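Local coordinates for protein hellethionin-D (Helleborus purpurascens, PDB 3SZS) that is a small disulfide-bonded plant defence toxin of the thionin family that seems to harm animal cells at the level of the cell membrane, at residues S2-T7 / C30-V35. Sequence-based numbering, arbitrary orientation.
Sequences SCCRNT and CDCIHV
C3 and I33 face each other as the hydrogen-bonded pair of a short antiparallel sheet. I33 N gives a nearly straight bond to C3 O, 2.9 Å long; the return bond from C3 N to I33 O, 2.8 Å, is more bent. On the face carrying these two side chains, C3 CB rests on I33 CG1 at 3.8 Å, while C3 SG reaches V35 CG2 and goes on to its disulfide with C40. The other face belongs to S2, C4, C32 and H34. There C4 SG is joined to C32 SG in a disulfide that ties the two segments directly, with a torsion of 105° about the S–S bond. Farther along the same face the H34 ring meets S2 obliquely: its CD2 lies 3.7 Å from S2 CA and its NE2 3.9 Å from S2 CB. NE2 is hydrogen-bonded to Y13 of helix 7-18, just as S2 OG is to R10; C4 and C32 also touch that helix. Beyond the strands, R5 runs out from CB with CG between the backbone N and the carbonyl carbon (chi1 72°), and a bend at chi2 carries NE to D31. CD lies beside D31 O and CB, NE is 3.3 Å from D31 CB, and CZ is 4.2 Å from D31 OD2. That oxygen sits over one face of the guanidinium, 3.9 Å from NE, so this long salt bridge is a matter of charge, with no N-H aimed at it; the two planes are 72° apart, and the carbonyls of C30 and D31 lie at the guanidinium edge. Two further disulfides leave the segments: C3–C40 secures the C-terminal part, and C12–C30 links helix 7-18 to the end of helix 23-29. Two helices and this small sheet, held by disulfides, make the Γ-shaped thionin fold.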
loop_
_atom_site.group_PDB
_atom_site.type_symbol
_atom_site.label_atom_id
_atom_site.label_comp_id
_atom_site.label_asym_id
_atom_site.label_seq_id
_atom_site.Cartn_x
_atom_site.Cartn_y
_atom_site.Cartn_z
ATOM N N SER A 2 3.314 -3.253 -3.701
ATOM C CA SER A 2 2.472 -2.125 -3.305
ATOM C C SER A 2 2.872 -0.790 -3.920
ATOM O O SER A 2 4.038 -0.564 -4.233
ATOM C CB SER A 2 2.468 -2.001 -1.776
ATOM O OG SER A 2 3.789 -1.944 -1.262
ATOM N N CYS A 3 1.880 0.091 -4.060
ATOM C CA CYS A 3 2.060 1.428 -4.615
ATOM C C CYS A 3 1.128 2.411 -3.912
ATOM O O CYS A 3 -0.092 2.228 -3.943
ATOM C CB CYS A 3 1.736 1.409 -6.103
ATOM S SG CYS A 3 2.890 0.440 -7.066
ATOM N N CYS A 4 1.693 3.449 -3.292
ATOM C CA CYS A 4 0.905 4.434 -2.534
ATOM C C CYS A 4 1.069 5.852 -3.078
ATOM O O CYS A 4 2.075 6.182 -3.709
ATOM C CB CYS A 4 1.294 4.416 -1.054
ATOM S SG CYS A 4 0.969 2.859 -0.208
ATOM N N ARG A 5 0.077 6.689 -2.792
ATOM C CA ARG A 5 -0.015 8.027 -3.379
ATOM C C ARG A 5 0.944 9.061 -2.746
ATOM O O ARG A 5 1.335 10.018 -3.406
ATOM C CB ARG A 5 -1.473 8.515 -3.329
ATOM C CG ARG A 5 -1.951 8.881 -1.933
ATOM C CD ARG A 5 -3.402 8.471 -1.639
ATOM N NE ARG A 5 -3.652 8.543 -0.193
ATOM C CZ ARG A 5 -3.785 9.686 0.494
ATOM N NH1 ARG A 5 -3.708 10.876 -0.105
ATOM N NH2 ARG A 5 -3.999 9.639 1.798
ATOM N N ASN A 6 1.301 8.866 -1.476
ATOM C CA ASN A 6 2.270 9.723 -0.782
ATOM C C ASN A 6 2.887 8.999 0.423
ATOM O O ASN A 6 2.508 7.868 0.734
ATOM C CB ASN A 6 1.622 11.053 -0.361
ATOM C CG ASN A 6 0.424 10.866 0.565
ATOM O OD1 ASN A 6 0.539 10.276 1.646
ATOM N ND2 ASN A 6 -0.729 11.385 0.152
ATOM N N THR A 7 3.828 9.659 1.092
ATOM C CA THR A 7 4.582 9.049 2.191
ATOM C C THR A 7 3.746 8.791 3.455
ATOM O O THR A 7 3.985 7.809 4.154
ATOM C CB THR A 7 5.823 9.882 2.542
ATOM O OG1 THR A 7 5.472 11.269 2.599
ATOM C CG2 THR A 7 6.899 9.690 1.487
ATOM N N CYS A 30 -5.322 2.515 3.434
ATOM C CA CYS A 30 -4.268 3.515 3.219
ATOM C C CYS A 30 -4.316 4.197 1.855
ATOM O O CYS A 30 -3.395 4.938 1.496
ATOM C CB CYS A 30 -2.905 2.844 3.439
ATOM S SG CYS A 30 -2.757 2.131 5.102
ATOM N N ASP A 31 -5.402 3.986 1.113
ATOM C CA ASP A 31 -5.506 4.473 -0.263
ATOM C C ASP A 31 -4.247 4.049 -1.067
ATOM O O ASP A 31 -3.499 4.890 -1.559
ATOM C CB ASP A 31 -5.710 6.008 -0.282
ATOM C CG ASP A 31 -7.169 6.448 -0.017
ATOM O OD1 ASP A 31 -8.080 5.599 0.055
ATOM O OD2 ASP A 31 -7.408 7.675 0.090
ATOM N N CYS A 32 -3.988 2.739 -1.142
ATOM C CA CYS A 32 -2.885 2.209 -1.980
ATOM C C CYS A 32 -3.378 1.103 -2.912
ATOM O O CYS A 32 -4.494 0.594 -2.754
ATOM C CB CYS A 32 -1.722 1.674 -1.130
ATOM S SG CYS A 32 -1.058 2.846 0.078
ATOM N N ILE A 33 -2.525 0.733 -3.871
ATOM C CA ILE A 33 -2.863 -0.254 -4.903
ATOM C C ILE A 33 -1.740 -1.275 -5.096
ATOM O O ILE A 33 -0.622 -1.076 -4.622
ATOM C CB ILE A 33 -3.184 0.426 -6.268
ATOM C CG1 ILE A 33 -1.980 1.228 -6.802
ATOM C CG2 ILE A 33 -4.405 1.323 -6.127
ATOM C CD1 ILE A 33 -2.228 1.904 -8.151
ATOM N N HIS A 34 -2.052 -2.361 -5.801
ATOM C CA HIS A 34 -1.090 -3.428 -6.064
ATOM C C HIS A 34 -1.004 -3.734 -7.539
ATOM O O HIS A 34 -2.030 -3.954 -8.191
ATOM C CB HIS A 34 -1.460 -4.696 -5.304
ATOM C CG HIS A 34 -1.294 -4.563 -3.829
ATOM N ND1 HIS A 34 -2.322 -4.171 -2.998
ATOM C CD2 HIS A 34 -0.206 -4.725 -3.037
ATOM C CE1 HIS A 34 -1.873 -4.102 -1.756
ATOM N NE2 HIS A 34 -0.594 -4.437 -1.753
ATOM N N VAL A 35 0.233 -3.767 -8.040
ATOM C CA VAL A 35 0.539 -3.982 -9.454
ATOM C C VAL A 35 1.455 -5.195 -9.630
ATOM O O VAL A 35 2.202 -5.539 -8.720
ATOM C CB VAL A 35 1.246 -2.747 -10.068
ATOM C CG1 VAL A 35 0.348 -1.524 -9.990
ATOM C CG2 VAL A 35 2.574 -2.475 -9.366
#